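Local coordinates for DUF4848 domain-containing protein (Bacteroides thetaiotaomicron, PDB 4LB8) that is of unknown function, belongs to the DUF4848 family, is probably exported as a lipoprotein, and forms, in the crystal, a two-chain assembly with a sheet continuing across the interface, at residues 272-275 with 279-282; 162-165 with 171-174. All coordinates share one frame; numbering follows the deposited sequence.

How the interactions relate
Interaction 2 comes first along the chain, pairing 162-165 with 171-174 in the short hairpin of strands 161-163 and 171-175; interaction 1 follows it, where strand 268-275 turns through 279-282 toward strand 284-289. Their centres lie about 10 Å apart although they belong to different antiparallel sheets, interaction 2 to the larger sheet that includes 171-175 and 179-188, interaction 1 to the four-stranded sheet of 244-247, 213-220, 268-275 and 284-289. The two touch directly. Ser174 OG sits 2.5 Å from Gln282 O, a probable hydrogen bond, and Ile273 CG2 packs 3.6 Å from Ala172 O. The turn at 279-282 and the hairpin strand 171-175 thus meet where the two sheets come together, close to the second subunit.

Interaction 1: residues 272-275 with 279-282; sequences EIWS and PYDQ
Trp274 and Tyr280 meet in a T-shaped stack, the phenol ring turning its CD1-CE1 edge to one face of the indole. The planes stand at 82°, and the centroids of the tyrosine ring and the six-membered ring of the tryptophan are 4.8 Å apart. Tyr280 CD1 leads, 3.6 Å from Trp274 CZ2 and set toward the rim of the indole, while CE1 follows over CH2 and CZ3. The same indole face carries the backbone of the turn: Tyr280 CA lies 3.9 Å from the centroid of the five-membered ring, only 15° off its normal, a CH-pi contact. The tryptophan therefore receives a backbone CH over its smaller ring and an aromatic edge over its larger one. With CG anti to the backbone N (chi1 173°), the phenol ring extends from the turn across the benzo half of the indole.

Segment 279-282 is folded as a tight turn, closed by Gln282 N to Pro279 O at 2.8 Å, and it follows strand 268-275 on the way to strand 284-289. Pro279 adds only a loose touch, its O 4.1 Å from Trp274 CB. His214 also stacks with the tryptophan, and Arg283 makes a cation-pi contact with the Tyr280 ring. The phenol OH is hydrogen-bonded to Lys216 NZ, which also forms a salt bridge with Glu272. Between the two segments themselves, cohesion is aromatic and dispersive, aided by weakly polarised C-H groups directed at the indole pi cloud; the polar and charged links of Tyr280 are made with residues outside this surface contact.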
# COMPACT_ATOMS: atom_id res chain seq x y z
N GLU A 272 -5.98 -15.89 1.60
CA GLU A 272 -5.40 -15.18 0.46
C GLU A 272 -6.53 -14.94 -0.54
O GLU A 272 -7.30 -15.87 -0.82
CB GLU A 272 -4.27 -15.99 -0.19
CG GLU A 272 -3.05 -16.17 0.68
CD GLU A 272 -2.13 -17.26 0.18
OE1 GLU A 272 -1.94 -17.35 -1.05
OE2 GLU A 272 -1.62 -18.04 1.01
N ILE A 273 -6.63 -13.70 -1.07
CA ILE A 273 -7.69 -13.28 -2.00
C ILE A 273 -7.10 -12.54 -3.21
O ILE A 273 -6.28 -11.63 -3.05
CB ILE A 273 -8.76 -12.40 -1.25
CG1 ILE A 273 -10.03 -12.08 -2.09
CG2 ILE A 273 -8.16 -11.11 -0.68
CD1 ILE A 273 -11.04 -13.29 -2.36
N TRP A 274 -7.59 -12.91 -4.41
CA TRP A 274 -7.32 -12.24 -5.68
C TRP A 274 -8.59 -12.41 -6.57
O TRP A 274 -9.58 -12.95 -6.09
CB TRP A 274 -6.01 -12.68 -6.36
CG TRP A 274 -5.99 -14.08 -6.91
CD1 TRP A 274 -6.11 -14.45 -8.22
CD2 TRP A 274 -5.75 -15.29 -6.18
NE1 TRP A 274 -6.04 -15.82 -8.34
CE2 TRP A 274 -5.79 -16.36 -7.10
CE3 TRP A 274 -5.53 -15.59 -4.81
CZ2 TRP A 274 -5.66 -17.70 -6.71
CZ3 TRP A 274 -5.34 -16.91 -4.43
CH2 TRP A 274 -5.42 -17.95 -5.37
N SER A 275 -8.60 -11.84 -7.79
CA SER A 275 -9.79 -11.91 -8.66
C SER A 275 -9.37 -11.99 -10.11
O SER A 275 -8.18 -12.12 -10.39
CB SER A 275 -10.72 -10.71 -8.42
OG SER A 275 -10.21 -9.48 -8.90
N PRO A 279 -4.31 -9.82 -10.15
CA PRO A 279 -3.58 -11.09 -10.41
C PRO A 279 -3.04 -11.76 -9.15
O PRO A 279 -2.76 -11.08 -8.18
CB PRO A 279 -2.42 -10.64 -11.32
CG PRO A 279 -2.25 -9.20 -11.01
CD PRO A 279 -3.61 -8.66 -10.74
N TYR A 280 -2.84 -13.09 -9.20
CA TYR A 280 -2.37 -13.93 -8.09
C TYR A 280 -1.14 -13.31 -7.39
O TYR A 280 -1.10 -13.25 -6.17
CB TYR A 280 -2.08 -15.37 -8.59
CG TYR A 280 -1.44 -16.28 -7.57
CD1 TYR A 280 -2.20 -16.91 -6.59
CD2 TYR A 280 -0.07 -16.54 -7.62
CE1 TYR A 280 -1.60 -17.76 -5.66
CE2 TYR A 280 0.53 -17.41 -6.70
CZ TYR A 280 -0.24 -18.01 -5.72
OH TYR A 280 0.37 -18.83 -4.80
N ASP A 281 -0.19 -12.81 -8.17
CA ASP A 281 1.02 -12.14 -7.68
C ASP A 281 0.68 -11.03 -6.67
O ASP A 281 1.38 -10.85 -5.66
CB ASP A 281 1.74 -11.55 -8.91
CG ASP A 281 2.80 -10.52 -8.66
OD1 ASP A 281 3.94 -10.91 -8.35
OD2 ASP A 281 2.51 -9.32 -8.87
N GLN A 282 -0.40 -10.30 -6.94
CA GLN A 282 -0.82 -9.17 -6.13
C GLN A 282 -1.92 -9.55 -5.12
O GLN A 282 -2.54 -8.65 -4.52
CB GLN A 282 -1.27 -8.03 -7.06
CG GLN A 282 -0.10 -7.29 -7.75
CD GLN A 282 0.94 -6.75 -6.78
OE1 GLN A 282 2.14 -7.05 -6.86
NE2 GLN A 282 0.52 -5.95 -5.83

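Interaction 2: residues 162-165 with 171-174; sequences SVSD and EAYS
Ser164 and Tyr173 form the centre of a partly buried antiparallel contact between the two arms of a beta hairpin, strands 161-163 and 171-175. Ser164 N donates to Tyr173 O at 3.1 Å, a nearly straight bond (172° at the hydrogen). In return Tyr173 N donates to the Ser164 side chain, 2.9 Å from OG. The serine can reach it because its OG stands between its own backbone N and carbonyl carbon (chi1 64°), and this oxygen takes the place that a main-chain carbonyl would hold in a regular pair. Ser164 OG is also hydrogen-bonded to Phe285 O, which ties this part of the hairpin to strand 284-289.

The hairpin lies in an antiparallel sheet in which 171-175 also pairs with 179-188, and Ser162 and Val163 pair antiparallel with a strand of the second subunit, so the sheet continues across the dimer interface. Val163 and Ser174 form a non-hydrogen-bonded antiparallel pair, with Val163 CG2 on the shared face 3.3 Å from Ser174 OG, whose probable partner is Gln282 O.

The Tyr173 ring lies against 162-164. Ser164 CB sits above one face, 3.6 Å from the Tyr173 ring centroid and 19° off the normal, whereas Ser162 O lies at the ring edge, 3.7 Å from Tyr173 CD1. A leucine in place of this tyrosine would probably leave Ser164 CB without the flat pi face on which it rests and Ser162 O without its aromatic CH neighbour. Tyr184 of strand 179-188 in the same chain and Thr159 of the second subunit also pack against the tyrosine.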
# COMPACT_ATOMS: atom_id res chain seq x y z
N SER A 162 -2.14 -0.91 -2.57
CA SER A 162 -2.06 -1.42 -1.18
C SER A 162 -2.58 -2.84 -1.13
O SER A 162 -3.68 -3.13 -1.61
CB SER A 162 -2.83 -0.55 -0.19
OG SER A 162 -2.10 0.63 0.07
N VAL A 163 -1.77 -3.74 -0.55
CA VAL A 163 -2.05 -5.15 -0.43
C VAL A 163 -1.80 -5.53 1.02
O VAL A 163 -0.76 -5.14 1.57
CB VAL A 163 -1.19 -5.97 -1.44
CG1 VAL A 163 -1.45 -7.47 -1.33
CG2 VAL A 163 -1.42 -5.50 -2.87
N SER A 164 -2.78 -6.21 1.67
CA SER A 164 -2.68 -6.57 3.08
C SER A 164 -1.71 -7.71 3.30
O SER A 164 -1.57 -8.55 2.41
CB SER A 164 -4.05 -6.93 3.64
OG SER A 164 -4.62 -8.09 3.03
N ASP A 165 -1.05 -7.76 4.47
CA ASP A 165 -0.13 -8.85 4.82
C ASP A 165 -0.71 -9.66 5.98
O ASP A 165 -1.75 -9.29 6.51
CB ASP A 165 1.28 -8.31 5.17
CG ASP A 165 1.41 -7.37 6.35
OD1 ASP A 165 0.39 -7.15 7.06
OD2 ASP A 165 2.52 -6.85 6.56
N GLU A 171 -9.28 -9.72 7.61
CA GLU A 171 -9.56 -8.83 6.48
C GLU A 171 -8.43 -8.91 5.49
O GLU A 171 -7.33 -8.50 5.80
CB GLU A 171 -9.75 -7.37 6.93
CG GLU A 171 -10.73 -7.21 8.09
CD GLU A 171 -11.00 -5.83 8.65
OE1 GLU A 171 -10.17 -4.92 8.45
OE2 GLU A 171 -12.04 -5.68 9.33
N ALA A 172 -8.67 -9.44 4.30
CA ALA A 172 -7.63 -9.50 3.28
C ALA A 172 -8.07 -8.67 2.11
O ALA A 172 -9.26 -8.71 1.75
CB ALA A 172 -7.35 -10.93 2.86
N TYR A 173 -7.15 -7.86 1.56
CA TYR A 173 -7.48 -7.00 0.44
C TYR A 173 -6.30 -6.83 -0.49
O TYR A 173 -5.15 -7.08 -0.13
CB TYR A 173 -7.99 -5.61 0.93
CG TYR A 173 -6.99 -4.82 1.76
CD1 TYR A 173 -6.01 -4.03 1.15
CD2 TYR A 173 -7.01 -4.88 3.15
CE1 TYR A 173 -5.06 -3.34 1.91
CE2 TYR A 173 -6.08 -4.16 3.92
CZ TYR A 173 -5.10 -3.41 3.30
OH TYR A 173 -4.16 -2.73 4.05
N SER A 174 -6.61 -6.32 -1.69
CA SER A 174 -5.65 -5.91 -2.69
C SER A 174 -6.27 -4.79 -3.49
O SER A 174 -7.25 -5.02 -4.19
CB SER A 174 -5.22 -7.08 -3.55
OG SER A 174 -4.07 -6.73 -4.30